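Long-range contact in diaminopimelate decarboxylase (Aquifex aeolicus, PDB 2P3E), which probably catalyses the pyridoxal phosphate-dependent decarboxylation of meso-diaminopimelate to L-lysine, the closing step of lysine biosynthesis: residues M285-L298 with V363-A376. Numbering follows the deposited sequence.
Sequences MGNAGILITQVQFL and VQRGEYLAVLSAGA
Gln294 and Tyr368 face each other as a non-hydrogen-bonded pair where strand 289-298 runs antiparallel to strand 368-371. From CB outward, Gln294 follows the tyrosine: CB sits 3.7 Å from Tyr368 CD1, CG reaches the carbonyl oxygens of Gly366 and Glu367, CD lies near Tyr368 CE1 (4.0 Å) and Gly366 O, and NE2 donates a long hydrogen bond of 3.3 Å to Gly366 O. With CG anti to the backbone N (chi1 -175°), the extended chain carries the amide alongside the phenol ring. The two planes are 7° apart. Gly366 O itself stands over the centre of that ring, on one face. The amide oxygen OE1 accepts from Gln296 NE2, which also reaches Gln294 O from above its carbonyl plane.

Between the backbones, Leu291 pairs with Val371 and Thr293 with Leu369, each through two hydrogen bonds; Val371 N to Leu291 O is 2.7 Å. The type II turn Gln364-Glu367 continues the pairing, Val295 N giving a nearly straight bond (171°) to Glu367 O. Val295 CG2 touches both Val363 CG2 (3.9 Å) and Leu369 CG. Within the turn, Arg365 NE makes a weak bond to Gln296 O, while its NH2 forms a salt bridge with Glu113 of the second subunit.

Toward the other end, Ser373 OG donates to Asn287 OD1 (2.7 Å), and a water joins Ser373 N to both oxygens of Asn287. Gly286 O accepts from Gly375 N, and the methyl group of Ala376 lies close to the side chains of Arg282 and Tyr377, probable substrate-binding residues. The antiparallel pair belongs to the beta domain that accompanies the pyridoxal phosphate-binding TIM barrel in class-II decarboxylases.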
loop_
_atom_site.group_PDB
_atom_site.type_symbol
_atom_site.label_atom_id
_atom_site.label_comp_id
_atom_site.label_asym_id
_atom_site.label_seq_id
_atom_site.Cartn_x
_atom_site.Cartn_y
_atom_site.Cartn_z
ATOM N N MET B 285 14.377 -11.645 -7.532
ATOM C CA MET B 285 13.995 -11.446 -6.133
ATOM C C MET B 285 12.815 -12.279 -5.620
ATOM O O MET B 285 12.739 -12.575 -4.426
ATOM C CB MET B 285 13.683 -9.960 -5.889
ATOM C CG MET B 285 14.917 -9.068 -5.777
ATOM S SD MET B 285 16.167 -9.657 -4.571
ATOM C CE MET B 285 15.185 -9.843 -3.108
ATOM N N GLY B 286 11.893 -12.626 -6.510
ATOM C CA GLY B 286 10.565 -13.152 -6.119
ATOM C C GLY B 286 10.630 -14.336 -5.180
ATOM O O GLY B 286 10.123 -14.273 -4.057
ATOM N N ASN B 287 11.276 -15.414 -5.627
ATOM C CA ASN B 287 11.377 -16.613 -4.776
ATOM C C ASN B 287 12.574 -16.609 -3.833
ATOM O O ASN B 287 12.796 -17.567 -3.087
ATOM C CB ASN B 287 11.331 -17.889 -5.618
ATOM C CG ASN B 287 9.914 -18.329 -5.898
ATOM O OD1 ASN B 287 9.094 -18.414 -4.981
ATOM N ND2 ASN B 287 9.616 -18.634 -7.156
ATOM N N ALA B 288 13.328 -15.509 -3.864
ATOM C CA ALA B 288 14.445 -15.293 -2.938
ATOM C C ALA B 288 13.954 -14.985 -1.525
ATOM O O ALA B 288 14.680 -15.206 -0.549
ATOM C CB ALA B 288 15.311 -14.127 -3.432
ATOM N N GLY B 289 12.735 -14.446 -1.428
ATOM C CA GLY B 289 12.204 -13.989 -0.156
ATOM C C GLY B 289 10.970 -14.758 0.275
ATOM O O GLY B 289 10.133 -15.144 -0.557
ATOM N N ILE B 290 10.862 -14.981 1.583
ATOM C CA ILE B 290 9.677 -15.600 2.153
ATOM C C ILE B 290 9.202 -14.779 3.353
ATOM O O ILE B 290 10.013 -14.124 4.032
ATOM C CB ILE B 290 9.882 -17.097 2.525
ATOM C CG1 ILE B 290 10.851 -17.268 3.680
ATOM C CG2 ILE B 290 10.368 -17.930 1.325
ATOM C CD1 ILE B 290 10.861 -18.682 4.179
ATOM N N LEU B 291 7.899 -14.780 3.590
ATOM C CA LEU B 291 7.331 -14.021 4.685
ATOM C C LEU B 291 6.892 -14.986 5.784
ATOM O O LEU B 291 6.079 -15.888 5.539
ATOM C CB LEU B 291 6.156 -13.162 4.212
ATOM C CG LEU B 291 5.351 -12.366 5.263
ATOM C CD1 LEU B 291 6.237 -11.366 6.005
ATOM C CD2 LEU B 291 4.176 -11.643 4.571
ATOM N N ILE B 292 7.435 -14.790 6.987
ATOM C CA ILE B 292 7.082 -15.621 8.140
ATOM C C ILE B 292 6.086 -14.879 8.995
ATOM O O ILE B 292 6.272 -13.692 9.309
ATOM C CB ILE B 292 8.307 -15.998 9.035
ATOM C CG1 ILE B 292 9.471 -16.563 8.194
ATOM C CG2 ILE B 292 7.885 -16.981 10.169
ATOM C CD1 ILE B 292 9.104 -17.750 7.263
ATOM N N THR B 293 5.025 -15.585 9.370
ATOM C CA THR B 293 3.966 -14.987 10.156
ATOM C C THR B 293 3.516 -15.953 11.250
ATOM O O THR B 293 3.583 -17.154 11.070
ATOM C CB THR B 293 2.774 -14.526 9.247
ATOM O OG1 THR B 293 1.773 -13.895 10.043
ATOM C CG2 THR B 293 2.144 -15.697 8.466
ATOM N N GLN B 294 3.070 -15.411 12.381
ATOM C CA GLN B 294 2.610 -16.239 13.500
ATOM C C GLN B 294 1.085 -16.233 13.608
ATOM O O GLN B 294 0.431 -15.186 13.508
ATOM C CB GLN B 294 3.249 -15.748 14.802
ATOM C CG GLN B 294 2.929 -16.608 16.027
ATOM C CD GLN B 294 3.439 -15.987 17.298
ATOM O OE1 GLN B 294 3.160 -14.819 17.597
ATOM N NE2 GLN B 294 4.187 -16.763 18.063
ATOM N N VAL B 295 0.525 -17.424 13.806
ATOM C CA VAL B 295 -0.902 -17.608 14.027
ATOM C C VAL B 295 -1.305 -17.011 15.386
ATOM O O VAL B 295 -0.702 -17.323 16.419
ATOM C CB VAL B 295 -1.309 -19.118 13.957
ATOM C CG1 VAL B 295 -2.812 -19.275 14.258
ATOM C CG2 VAL B 295 -0.949 -19.730 12.588
ATOM N N GLN B 296 -2.304 -16.128 15.360
ATOM C CA GLN B 296 -2.803 -15.441 16.543
ATOM C C GLN B 296 -4.089 -16.093 17.028
ATOM O O GLN B 296 -4.202 -16.407 18.212
ATOM C CB GLN B 296 -3.038 -13.956 16.247
ATOM C CG GLN B 296 -1.802 -13.208 15.768
ATOM C CD GLN B 296 -0.613 -13.359 16.700
ATOM O OE1 GLN B 296 -0.694 -13.039 17.890
ATOM N NE2 GLN B 296 0.500 -13.856 16.167
ATOM N N PHE B 297 -5.042 -16.314 16.117
ATOM C CA PHE B 297 -6.336 -16.909 16.480
ATOM C C PHE B 297 -6.830 -17.883 15.413
ATOM O O PHE B 297 -6.538 -17.715 14.222
ATOM C CB PHE B 297 -7.421 -15.837 16.676
ATOM C CG PHE B 297 -7.054 -14.768 17.659
ATOM C CD1 PHE B 297 -7.129 -15.000 19.025
ATOM C CD2 PHE B 297 -6.629 -13.526 17.212
ATOM C CE1 PHE B 297 -6.771 -13.991 19.942
ATOM C CE2 PHE B 297 -6.281 -12.519 18.117
ATOM C CZ PHE B 297 -6.358 -12.758 19.486
ATOM N N LEU B 298 -7.579 -18.895 15.859
ATOM C CA LEU B 298 -8.444 -19.696 14.982
ATOM C C LEU B 298 -9.883 -19.332 15.291
ATOM O O LEU B 298 -10.242 -19.130 16.455
ATOM C CB LEU B 298 -8.244 -21.202 15.203
ATOM C CG LEU B 298 -6.818 -21.758 15.103
ATOM C CD1 LEU B 298 -6.807 -23.238 15.493
ATOM C CD2 LEU B 298 -6.210 -21.573 13.700
ATOM N N VAL B 363 -3.047 -25.816 11.963
ATOM C CA VAL B 363 -2.021 -25.131 12.752
ATOM C C VAL B 363 -2.688 -24.489 13.952
ATOM O O VAL B 363 -3.877 -24.197 13.914
ATOM C CB VAL B 363 -1.259 -24.057 11.924
ATOM C CG1 VAL B 363 -0.260 -24.727 10.963
ATOM C CG2 VAL B 363 -2.242 -23.125 11.175
ATOM N N GLN B 364 -1.934 -24.278 15.024
ATOM C CA GLN B 364 -2.505 -23.699 16.237
ATOM C C GLN B 364 -1.919 -22.320 16.545
ATOM O O GLN B 364 -0.897 -21.933 15.970
ATOM C CB GLN B 364 -2.313 -24.653 17.425
ATOM C CG GLN B 364 -3.072 -26.019 17.272
ATOM C CD GLN B 364 -4.586 -25.865 17.075
ATOM O OE1 GLN B 364 -5.299 -25.394 17.966
ATOM N NE2 GLN B 364 -5.081 -26.265 15.895
ATOM N N ARG B 365 -2.571 -21.608 17.465
ATOM C CA ARG B 365 -2.089 -20.330 17.954
ATOM C C ARG B 365 -0.625 -20.470 18.400
ATOM O O ARG B 365 -0.282 -21.417 19.111
ATOM C CB ARG B 365 -2.976 -19.838 19.114
ATOM C CG ARG B 365 -2.435 -18.603 19.837
ATOM C CD ARG B 365 -3.525 -17.856 20.643
ATOM N NE ARG B 365 -3.186 -16.427 20.830
ATOM C CZ ARG B 365 -2.515 -15.984 21.882
ATOM N NH1 ARG B 365 -2.132 -16.856 22.795
ATOM N NH2 ARG B 365 -2.231 -14.699 22.036
ATOM N N GLY B 366 0.230 -19.554 17.943
ATOM C CA GLY B 366 1.646 -19.547 18.316
ATOM C C GLY B 366 2.554 -20.174 17.258
ATOM O O GLY B 366 3.759 -19.897 17.215
ATOM N N GLU B 367 1.985 -21.025 16.404
ATOM C CA GLU B 367 2.761 -21.649 15.327
ATOM C C GLU B 367 3.055 -20.638 14.226
ATOM O O GLU B 367 2.312 -19.679 14.061
ATOM C CB GLU B 367 1.991 -22.800 14.699
ATOM C CG GLU B 367 2.050 -24.089 15.467
ATOM C CD GLU B 367 1.468 -25.221 14.655
ATOM O OE1 GLU B 367 2.084 -25.647 13.642
ATOM O OE2 GLU B 367 0.386 -25.675 15.034
ATOM N N TYR B 368 4.118 -20.887 13.460
ATOM C CA TYR B 368 4.497 -20.006 12.350
ATOM C C TYR B 368 4.170 -20.607 10.981
ATOM O O TYR B 368 4.254 -21.834 10.798
ATOM C CB TYR B 368 5.995 -19.685 12.411
ATOM C CG TYR B 368 6.445 -19.137 13.739
ATOM C CD1 TYR B 368 6.208 -17.802 14.080
ATOM C CD2 TYR B 368 7.107 -19.962 14.668
ATOM C CE1 TYR B 368 6.630 -17.296 15.327
ATOM C CE2 TYR B 368 7.524 -19.467 15.914
ATOM C CZ TYR B 368 7.285 -18.145 16.228
ATOM O OH TYR B 368 7.709 -17.636 17.435
ATOM N N LEU B 369 3.807 -19.734 10.031
ATOM C CA LEU B 369 3.612 -20.122 8.628
ATOM C C LEU B 369 4.638 -19.392 7.743
ATOM O O LEU B 369 5.084 -18.292 8.090
ATOM C CB LEU B 369 2.192 -19.750 8.162
ATOM C CG LEU B 369 0.992 -20.297 8.967
ATOM C CD1 LEU B 369 -0.347 -19.802 8.404
ATOM C CD2 LEU B 369 1.062 -21.815 8.950
ATOM N N ALA B 370 5.025 -20.024 6.634
ATOM C CA ALA B 370 5.867 -19.420 5.611
ATOM C C ALA B 370 5.068 -19.137 4.345
ATOM O O ALA B 370 4.477 -20.047 3.755
ATOM C CB ALA B 370 7.072 -20.317 5.294
ATOM N N VAL B 371 5.044 -17.865 3.950
ATOM C CA VAL B 371 4.407 -17.420 2.712
ATOM C C VAL B 371 5.511 -17.307 1.657
ATOM O O VAL B 371 6.440 -16.497 1.795
ATOM C CB VAL B 371 3.670 -16.043 2.882
ATOM C CG1 VAL B 371 2.948 -15.633 1.589
ATOM C CG2 VAL B 371 2.678 -16.091 4.074
ATOM N N LEU B 372 5.425 -18.129 0.607
ATOM C CA LEU B 372 6.534 -18.204 -0.358
ATOM C C LEU B 372 6.430 -17.110 -1.415
ATOM O O LEU B 372 5.394 -16.446 -1.514
ATOM C CB LEU B 372 6.593 -19.590 -1.025
ATOM C CG LEU B 372 6.704 -20.814 -0.106
ATOM C CD1 LEU B 372 6.908 -22.063 -0.969
ATOM C CD2 LEU B 372 7.822 -20.660 0.938
ATOM N N SER B 373 7.517 -16.916 -2.178
ATOM C CA SER B 373 7.494 -16.069 -3.380
ATOM C C SER B 373 7.198 -14.610 -3.030
ATOM O O SER B 373 6.535 -13.892 -3.778
ATOM C CB SER B 373 6.448 -16.594 -4.390
ATOM O OG SER B 373 6.447 -18.018 -4.460
ATOM N N ALA B 374 7.749 -14.170 -1.901
ATOM C CA ALA B 374 7.417 -12.858 -1.354
ATOM C C ALA B 374 8.544 -11.826 -1.454
ATOM O O ALA B 374 8.439 -10.740 -0.873
ATOM C CB ALA B 374 6.920 -12.998 0.080
ATOM N N GLY B 375 9.580 -12.145 -2.229
ATOM C CA GLY B 375 10.797 -11.320 -2.305
ATOM C C GLY B 375 10.704 -10.132 -3.254
ATOM O O GLY B 375 11.511 -9.190 -3.184
ATOM N N ALA B 376 9.703 -10.175 -4.132
ATOM C CA ALA B 376 9.486 -9.148 -5.155
ATOM C C ALA B 376 8.083 -8.590 -5.022
ATOM O O ALA B 376 7.112 -9.361 -4.901
ATOM C CB ALA B 376 9.708 -9.722 -6.561
HETATM O O HOH W 1 9.906 -18.504 -2.161
HETATM O O HOH W 2 -2.736 -12.934 20.017
#